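Local coordinates for protein ornithine carbamoyltransferase (Gloeobacter violaceus, PDB 3GD5) that probably catalyses the reversible transfer of the carbamoyl group from carbamoyl phosphate to ornithine, giving L-citrulline and phosphate in arginine biosynthesis, at residues G101-L107 with A124-I129; L216-F220 with Y253-L259. All coordinates share one frame; numbering follows the deposited sequence.

Contact 1 (G101-L107 with A124-I129)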
ATOM      1  N   GLY A 101     -18.431   3.057 -26.059  1.00 35.49           N
ATOM      2  CA  GLY A 101     -18.808   3.251 -27.445  1.00 34.86           C
ATOM      3  C   GLY A 101     -19.946   4.246 -27.585  1.00 35.59           C
ATOM      4  O   GLY A 101     -20.165   4.783 -28.668  1.00 34.27           O
ATOM      5  N   ARG A 102     -20.670   4.499 -26.497  1.00 35.77           N
ATOM      6  CA  ARG A 102     -21.782   5.455 -26.536  1.00 38.04           C
ATOM      7  C   ARG A 102     -21.336   6.873 -26.192  1.00 37.78           C
ATOM      8  O   ARG A 102     -22.102   7.820 -26.379  1.00 38.03           O
ATOM      9  CB  ARG A 102     -22.894   5.067 -25.544  1.00 37.15           C
ATOM     10  CG  ARG A 102     -23.555   3.721 -25.779  1.00 38.04           C
ATOM     11  CD  ARG A 102     -24.144   3.605 -27.176  1.00 38.20           C
ATOM     12  NE  ARG A 102     -24.900   2.365 -27.319  1.00 35.40           N
ATOM     13  CZ  ARG A 102     -26.218   2.272 -27.199  1.00 34.65           C
ATOM     14  NH1 ARG A 102     -26.944   3.352 -26.940  1.00 36.41           N
ATOM     15  NH2 ARG A 102     -26.812   1.093 -27.322  1.00 34.15           N
ATOM     16  N   TYR A 103     -20.111   7.023 -25.686  1.00 36.45           N
ATOM     17  CA  TYR A 103     -19.621   8.346 -25.297  1.00 35.69           C
ATOM     18  C   TYR A 103     -18.525   8.941 -26.180  1.00 35.50           C
ATOM     19  O   TYR A 103     -18.581  10.120 -26.530  1.00 37.74           O
ATOM     20  CB  TYR A 103     -19.106   8.337 -23.849  1.00 34.23           C
ATOM     21  CG  TYR A 103     -20.082   7.871 -22.787  1.00 35.21           C
ATOM     22  CD1 TYR A 103     -21.436   8.240 -22.823  1.00 34.03           C
ATOM     23  CD2 TYR A 103     -19.640   7.096 -21.713  1.00 34.03           C
ATOM     24  CE1 TYR A 103     -22.323   7.846 -21.801  1.00 32.74           C
ATOM     25  CE2 TYR A 103     -20.510   6.699 -20.696  1.00 34.80           C
ATOM     26  CZ  TYR A 103     -21.848   7.076 -20.739  1.00 34.33           C
ATOM     27  OH  TYR A 103     -22.682   6.698 -19.702  1.00 31.85           O
ATOM     28  N   VAL A 104     -17.515   8.145 -26.516  1.00 34.14           N
ATOM     29  CA  VAL A 104     -16.417   8.635 -27.336  1.00 35.24           C
ATOM     30  C   VAL A 104     -16.469   8.114 -28.776  1.00 35.59           C
ATOM     31  O   VAL A 104     -17.303   7.280 -29.116  1.00 35.83           O
ATOM     32  CB  VAL A 104     -15.039   8.277 -26.698  1.00 35.35           C
ATOM     33  CG1 VAL A 104     -14.947   8.871 -25.296  1.00 37.98           C
ATOM     34  CG2 VAL A 104     -14.853   6.782 -26.641  1.00 34.83           C
ATOM     35  N   ASP A 105     -15.553   8.592 -29.609  1.00 36.64           N
ATOM     36  CA  ASP A 105     -15.518   8.206 -31.019  1.00 37.05           C
ATOM     37  C   ASP A 105     -14.341   7.328 -31.416  1.00 37.57           C
ATOM     38  O   ASP A 105     -14.210   6.939 -32.576  1.00 37.94           O
ATOM     39  CB  ASP A 105     -15.509   9.469 -31.855  1.00 40.54           C
ATOM     40  CG  ASP A 105     -16.565  10.444 -31.411  1.00 42.59           C
ATOM     41  OD1 ASP A 105     -17.741  10.231 -31.757  1.00 45.18           O
ATOM     42  OD2 ASP A 105     -16.227  11.406 -30.693  1.00 44.04           O
ATOM     43  N   GLY A 106     -13.482   7.011 -30.457  1.00 36.81           N
ATOM     44  CA  GLY A 106     -12.336   6.181 -30.759  1.00 37.93           C
ATOM     45  C   GLY A 106     -11.604   5.780 -29.500  1.00 37.32           C
ATOM     46  O   GLY A 106     -11.676   6.475 -28.488  1.00 37.01           O
ATOM     47  N   LEU A 107     -10.905   4.653 -29.556  1.00 36.67           N
ATOM     48  CA  LEU A 107     -10.170   4.176 -28.401  1.00 37.33           C
ATOM     49  C   LEU A 107      -8.747   3.775 -28.742  1.00 37.46           C
ATOM     50  O   LEU A 107      -8.512   2.968 -29.640  1.00 38.64           O
ATOM     51  CB  LEU A 107     -10.885   2.977 -27.768  1.00 35.49           C
ATOM     52  CG  LEU A 107     -12.295   3.205 -27.215  1.00 36.45           C
ATOM     53  CD1 LEU A 107     -12.878   1.869 -26.760  1.00 36.74           C
ATOM     54  CD2 LEU A 107     -12.247   4.201 -26.059  1.00 32.33           C
ATOM     55  N   ALA A 124     -16.870  -2.405 -28.549  1.00 44.08           N
ATOM     56  CA  ALA A 124     -16.911  -0.946 -28.584  1.00 43.74           C
ATOM     57  C   ALA A 124     -17.780  -0.354 -29.690  1.00 44.90           C
ATOM     58  O   ALA A 124     -18.493   0.629 -29.468  1.00 44.66           O
ATOM     59  CB  ALA A 124     -15.492  -0.388 -28.687  1.00 42.86           C
ATOM     60  N   GLY A 125     -17.716  -0.934 -30.883  1.00 44.71           N
ATOM     61  CA  GLY A 125     -18.511  -0.408 -31.974  1.00 42.42           C
ATOM     62  C   GLY A 125     -17.882   0.852 -32.531  1.00 42.75           C
ATOM     63  O   GLY A 125     -18.486   1.557 -33.336  1.00 41.98           O
ATOM     64  N   ILE A 126     -16.658   1.142 -32.091  1.00 42.07           N
ATOM     65  CA  ILE A 126     -15.928   2.314 -32.563  1.00 38.93           C
ATOM     66  C   ILE A 126     -14.480   1.918 -32.839  1.00 38.44           C
ATOM     67  O   ILE A 126     -13.973   0.941 -32.279  1.00 40.05           O
ATOM     68  CB  ILE A 126     -15.973   3.499 -31.538  1.00 38.92           C
ATOM     69  CG1 ILE A 126     -15.699   2.998 -30.118  1.00 35.96           C
ATOM     70  CG2 ILE A 126     -17.322   4.213 -31.618  1.00 35.54           C
ATOM     71  CD1 ILE A 126     -15.534   4.123 -29.094  1.00 33.78           C
ATOM     72  N   PRO A 127     -13.796   2.666 -33.713  1.00 37.19           N
ATOM     73  CA  PRO A 127     -12.402   2.354 -34.042  1.00 37.81           C
ATOM     74  C   PRO A 127     -11.531   2.121 -32.813  1.00 38.99           C
ATOM     75  O   PRO A 127     -11.551   2.912 -31.868  1.00 40.07           O
ATOM     76  CB  PRO A 127     -11.951   3.575 -34.836  1.00 37.52           C
ATOM     77  CG  PRO A 127     -13.217   4.065 -35.474  1.00 37.14           C
ATOM     78  CD  PRO A 127     -14.227   3.919 -34.360  1.00 36.46           C
ATOM     79  N   VAL A 128     -10.772   1.030 -32.822  1.00 38.87           N
ATOM     80  CA  VAL A 128      -9.873   0.717 -31.721  1.00 37.40           C
ATOM     81  C   VAL A 128      -8.438   0.638 -32.234  1.00 38.06           C
ATOM     82  O   VAL A 128      -8.150  -0.049 -33.217  1.00 38.94           O
ATOM     83  CB  VAL A 128     -10.244  -0.614 -31.037  1.00 38.49           C
ATOM     84  CG1 VAL A 128      -9.155  -1.006 -30.037  1.00 39.18           C
ATOM     85  CG2 VAL A 128     -11.581  -0.475 -30.326  1.00 37.65           C
ATOM     86  N   ILE A 129      -7.541   1.351 -31.560  1.00 35.71           N
ATOM     87  CA  ILE A 129      -6.141   1.387 -31.942  1.00 34.39           C
ATOM     88  C   ILE A 129      -5.288   0.752 -30.863  1.00 34.88           C
ATOM     89  O   ILE A 129      -5.486   1.000 -29.674  1.00 36.62           O
ATOM     90  CB  ILE A 129      -5.672   2.839 -32.148  1.00 33.78           C
ATOM     91  CG1 ILE A 129      -6.518   3.503 -33.233  1.00 33.47           C
ATOM     92  CG2 ILE A 129      -4.194   2.874 -32.501  1.00 33.21           C
ATOM     93  CD1 ILE A 129      -6.435   5.014 -33.225  1.00 35.07           C
TER

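Contact 2 (L216-F220 with Y253-L259)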
ATOM      1  N   LEU A 216      18.258 -14.388 -36.499  1.00 55.71           N
ATOM      2  CA  LEU A 216      19.594 -14.845 -36.162  1.00 55.92           C
ATOM      3  C   LEU A 216      19.917 -14.796 -34.678  1.00 56.21           C
ATOM      4  O   LEU A 216      19.157 -14.269 -33.866  1.00 56.27           O
ATOM      5  CB  LEU A 216      20.623 -13.998 -36.914  1.00 55.19           C
ATOM      6  CG  LEU A 216      20.323 -13.672 -38.379  1.00 55.17           C
ATOM      7  CD1 LEU A 216      21.445 -12.820 -38.944  1.00 54.78           C
ATOM      8  CD2 LEU A 216      20.168 -14.955 -39.182  1.00 54.60           C
ATOM      9  N   ARG A 217      21.075 -15.343 -34.342  1.00 56.33           N
ATOM     10  CA  ARG A 217      21.541 -15.368 -32.974  1.00 57.03           C
ATOM     11  C   ARG A 217      22.650 -14.330 -32.816  1.00 56.80           C
ATOM     12  O   ARG A 217      22.727 -13.650 -31.793  1.00 56.35           O
ATOM     13  CB  ARG A 217      22.062 -16.764 -32.638  1.00 57.73           C
ATOM     14  CG  ARG A 217      22.355 -17.003 -31.172  1.00 60.14           C
ATOM     15  CD  ARG A 217      21.092 -16.959 -30.314  1.00 61.50           C
ATOM     16  NE  ARG A 217      20.107 -17.973 -30.688  1.00 62.09           N
ATOM     17  CZ  ARG A 217      19.087 -17.761 -31.515  1.00 64.08           C
ATOM     18  NH1 ARG A 217      18.242 -18.745 -31.798  1.00 63.64           N
ATOM     19  NH2 ARG A 217      18.903 -16.563 -32.052  1.00 66.22           N
ATOM     20  N   ASP A 218      23.491 -14.193 -33.841  1.00 57.09           N
ATOM     21  CA  ASP A 218      24.603 -13.238 -33.806  1.00 57.75           C
ATOM     22  C   ASP A 218      24.229 -11.843 -34.277  1.00 56.49           C
ATOM     23  O   ASP A 218      23.772 -11.657 -35.406  1.00 57.52           O
ATOM     24  CB  ASP A 218      25.784 -13.743 -34.645  1.00 60.17           C
ATOM     25  CG  ASP A 218      26.877 -12.687 -34.813  1.00 62.12           C
ATOM     26  OD1 ASP A 218      27.314 -12.094 -33.803  1.00 62.21           O
ATOM     27  OD2 ASP A 218      27.307 -12.452 -35.961  1.00 64.75           O
ATOM     28  N   PRO A 219      24.433 -10.838 -33.412  1.00 56.03           N
ATOM     29  CA  PRO A 219      24.131  -9.432 -33.696  1.00 55.62           C
ATOM     30  C   PRO A 219      25.114  -8.771 -34.668  1.00 54.61           C
ATOM     31  O   PRO A 219      24.766  -7.809 -35.359  1.00 52.88           O
ATOM     32  CB  PRO A 219      24.158  -8.795 -32.310  1.00 55.18           C
ATOM     33  CG  PRO A 219      25.235  -9.563 -31.627  1.00 55.79           C
ATOM     34  CD  PRO A 219      24.921 -10.994 -32.028  1.00 56.06           C
ATOM     35  N   PHE A 220      26.345  -9.276 -34.711  1.00 54.69           N
ATOM     36  CA  PHE A 220      27.339  -8.723 -35.621  1.00 55.61           C
ATOM     37  C   PHE A 220      27.070  -9.205 -37.035  1.00 56.41           C
ATOM     38  O   PHE A 220      27.511  -8.596 -38.005  1.00 57.17           O
ATOM     39  CB  PHE A 220      28.750  -9.112 -35.188  1.00 55.79           C
ATOM     40  CG  PHE A 220      29.258  -8.311 -34.030  1.00 56.36           C
ATOM     41  CD1 PHE A 220      29.114  -8.773 -32.726  1.00 56.31           C
ATOM     42  CD2 PHE A 220      29.835  -7.061 -34.242  1.00 56.71           C
ATOM     43  CE1 PHE A 220      29.537  -8.003 -31.647  1.00 55.63           C
ATOM     44  CE2 PHE A 220      30.261  -6.281 -33.171  1.00 56.68           C
ATOM     45  CZ  PHE A 220      30.111  -6.754 -31.868  1.00 56.29           C
ATOM     46  N   TYR A 253      24.231  -8.171 -27.060  1.00 54.30           N
ATOM     47  CA  TYR A 253      23.246  -7.552 -27.938  1.00 52.82           C
ATOM     48  C   TYR A 253      23.106  -6.062 -27.663  1.00 53.20           C
ATOM     49  O   TYR A 253      21.999  -5.529 -27.536  1.00 56.06           O
ATOM     50  CB  TYR A 253      21.907  -8.258 -27.755  1.00 51.28           C
ATOM     51  CG  TYR A 253      21.971  -9.711 -28.150  1.00 50.42           C
ATOM     52  CD1 TYR A 253      21.668 -10.111 -29.453  1.00 48.80           C
ATOM     53  CD2 TYR A 253      22.384 -10.682 -27.238  1.00 47.73           C
ATOM     54  CE1 TYR A 253      21.774 -11.439 -29.838  1.00 47.69           C
ATOM     55  CE2 TYR A 253      22.496 -12.013 -27.617  1.00 48.61           C
ATOM     56  CZ  TYR A 253      22.191 -12.384 -28.920  1.00 48.17           C
ATOM     57  OH  TYR A 253      22.328 -13.695 -29.315  1.00 48.34           O
ATOM     58  N   GLN A 254      24.244  -5.393 -27.570  1.00 50.99           N
ATOM     59  CA  GLN A 254      24.269  -3.969 -27.307  1.00 49.36           C
ATOM     60  C   GLN A 254      24.690  -3.240 -28.567  1.00 49.53           C
ATOM     61  O   GLN A 254      25.610  -3.676 -29.260  1.00 50.17           O
ATOM     62  CB  GLN A 254      25.277  -3.673 -26.202  1.00 47.02           C
ATOM     63  CG  GLN A 254      25.381  -2.214 -25.810  1.00 45.56           C
ATOM     64  CD  GLN A 254      26.566  -1.959 -24.905  1.00 46.44           C
ATOM     65  OE1 GLN A 254      27.710  -1.928 -25.364  1.00 47.22           O
ATOM     66  NE2 GLN A 254      26.306  -1.791 -23.610  1.00 43.12           N
ATOM     67  N   ILE A 255      24.016  -2.149 -28.896  1.00 48.65           N
ATOM     68  CA  ILE A 255      24.450  -1.408 -30.062  1.00 50.44           C
ATOM     69  C   ILE A 255      25.481  -0.426 -29.512  1.00 50.37           C
ATOM     70  O   ILE A 255      25.181   0.425 -28.663  1.00 50.30           O
ATOM     71  CB  ILE A 255      23.258  -0.714 -30.804  1.00 51.22           C
ATOM     72  CG1 ILE A 255      23.560   0.756 -31.071  1.00 51.71           C
ATOM     73  CG2 ILE A 255      21.980  -0.930 -30.056  1.00 54.14           C
ATOM     74  CD1 ILE A 255      24.567   0.964 -32.171  1.00 54.55           C
ATOM     75  N   ASN A 256      26.720  -0.615 -29.961  1.00 49.91           N
ATOM     76  CA  ASN A 256      27.851   0.207 -29.546  1.00 50.29           C
ATOM     77  C   ASN A 256      28.709   0.514 -30.763  1.00 50.04           C
ATOM     78  O   ASN A 256      28.390   0.092 -31.872  1.00 49.35           O
ATOM     79  CB  ASN A 256      28.694  -0.542 -28.515  1.00 48.28           C
ATOM     80  CG  ASN A 256      29.013  -1.958 -28.955  1.00 47.55           C
ATOM     81  OD1 ASN A 256      29.321  -2.196 -30.125  1.00 47.44           O
ATOM     82  ND2 ASN A 256      28.944  -2.904 -28.021  1.00 42.75           N
ATOM     83  N   ALA A 257      29.801   1.241 -30.543  1.00 49.74           N
ATOM     84  CA  ALA A 257      30.707   1.612 -31.621  1.00 49.56           C
ATOM     85  C   ALA A 257      31.078   0.423 -32.503  1.00 49.74           C
ATOM     86  O   ALA A 257      31.033   0.513 -33.730  1.00 49.85           O
ATOM     87  CB  ALA A 257      31.965   2.242 -31.039  1.00 50.17           C
ATOM     88  N   ALA A 258      31.440  -0.691 -31.877  1.00 50.10           N
ATOM     89  CA  ALA A 258      31.830  -1.886 -32.616  1.00 51.79           C
ATOM     90  C   ALA A 258      30.732  -2.373 -33.562  1.00 53.07           C
ATOM     91  O   ALA A 258      30.976  -2.579 -34.755  1.00 53.36           O
ATOM     92  CB  ALA A 258      32.215  -2.996 -31.644  1.00 50.74           C
ATOM     93  N   LEU A 259      29.523  -2.555 -33.035  1.00 53.66           N
ATOM     94  CA  LEU A 259      28.411  -3.030 -33.851  1.00 52.98           C
ATOM     95  C   LEU A 259      28.141  -2.072 -35.003  1.00 53.20           C
ATOM     96  O   LEU A 259      27.849  -2.495 -36.123  1.00 53.30           O
ATOM     97  CB  LEU A 259      27.151  -3.183 -33.000  1.00 52.50           C
ATOM     98  CG  LEU A 259      25.999  -3.886 -33.723  1.00 52.50           C
ATOM     99  CD1 LEU A 259      26.435  -5.290 -34.103  1.00 53.80           C
ATOM    100  CD2 LEU A 259      24.770  -3.940 -32.831  1.00 53.08           C
TER

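Contact 1 (G101-L107 with A124-I129)
Ile126 pushes its CD1 into a pocket formed by Gly101, Val104 and Leu107, the tightly packed part of this contact. Its CG1 branch lies between the backbone N and the carbonyl carbon (chi1 45°) and continues extended to CD1, which comes within 3.7 Å of Val104 CG2, the two side chains crossing at about a right angle. Leu107 CG meets the same methyl at 3.9 Å, and Leu107 CD1 goes on to Ala124 CB at 4.0 Å. Gly101 packs closely: its CA sits 3.3 Å from Ala124 O in a CA-H...O contact, and a beta carbon there would clash with that oxygen. Farther along, the chains become neighbouring parallel strands. Leu107 N donates to Pro127 O at 3.0 Å, and Ile129 N donates to Leu107 O at 2.7 Å, so Leu107 is gripped through both its backbone polar groups. Toward solvent, near exposed Gly125, the side chains no longer interlock: Asp105 meets Pro127 through its backbone O, 3.5 Å from the ring CD, while Asp105 OD2 accepts a hydrogen bond from Val50 N. With an alanine at Ile126, Val104 CG2 and Leu107 CG would probably lose their shared methyl partner, opening a gap beside Gly101. Arg102 forms salt bridges with Asp295 and Glu298 of a neighbouring subunit. This is the closing step of a beta-alpha-beta crossover in the carbamoyl phosphate-binding domain: two backbone bonds set the strand register, and apolar contacts pack the loops leading into it.

Contact 2 (L216-F220 with Y253-L259)
Tyr253 and Phe220 present their rings in different ways to the opposing segment. The Tyr253 ring reaches Arg217 by its edge, its hydroxyl donating to Arg217 O at 2.5 Å; the donor is tilted 19° from the carbonyl plane. The bend at chi2 brings Arg217 CD to 3.6 Å from Tyr253 OH, with guanidinium and ring planes 45° apart. Pro219 crosses Tyr253 at about a right angle, its CD 3.9 Å from Tyr253 CE1. Phe220 instead offers a face: Leu259 CD1 sits 4.1 Å from the ring centroid, a CH-pi contact displaced toward the rim. The Leu259 side chain leaves with CG anti to the backbone N (chi1 -171°), and the turn at chi2 then sets CD1 3.3 Å from Pro219 O. Ala258 CB approaches Phe220 CE2 at 4.1 Å. Both helices that begin here are N-capped, Asp218 OD1 accepting from Phe220 N and Asn256 OD1 from Leu259 N at 2.9 Å. Leu259 also packs on Leu229 of strand 228-231. In the ornithine-binding domain the contact thus joins two helix starts chiefly by apolar packing, with one tyrosine-to-carbonyl bond tying down the turn before helix 219-223.

From the N terminus, the chain first meets contact 1, which closes a 16-residue excursion, mostly helix 114-124, between strands 106-110 and 128-130. It then passes through helix 138-152 into the ornithine-binding domain and its five-stranded parallel sheet. Contact 2 comes later, starting at the end of strand 213-216, outermost in that sheet within this chain, and closes a longer loop of 32 residues that includes strand 228-231. The two neither nest nor cross: they follow in series. The centres of contact 1 and contact 2 are about 42 Å apart, on opposite sides of the chain's centre. Contact 1 joins adjacent strands within one sheet, whereas contact 2 ties the starts of helices 219-223 and 257-261 together.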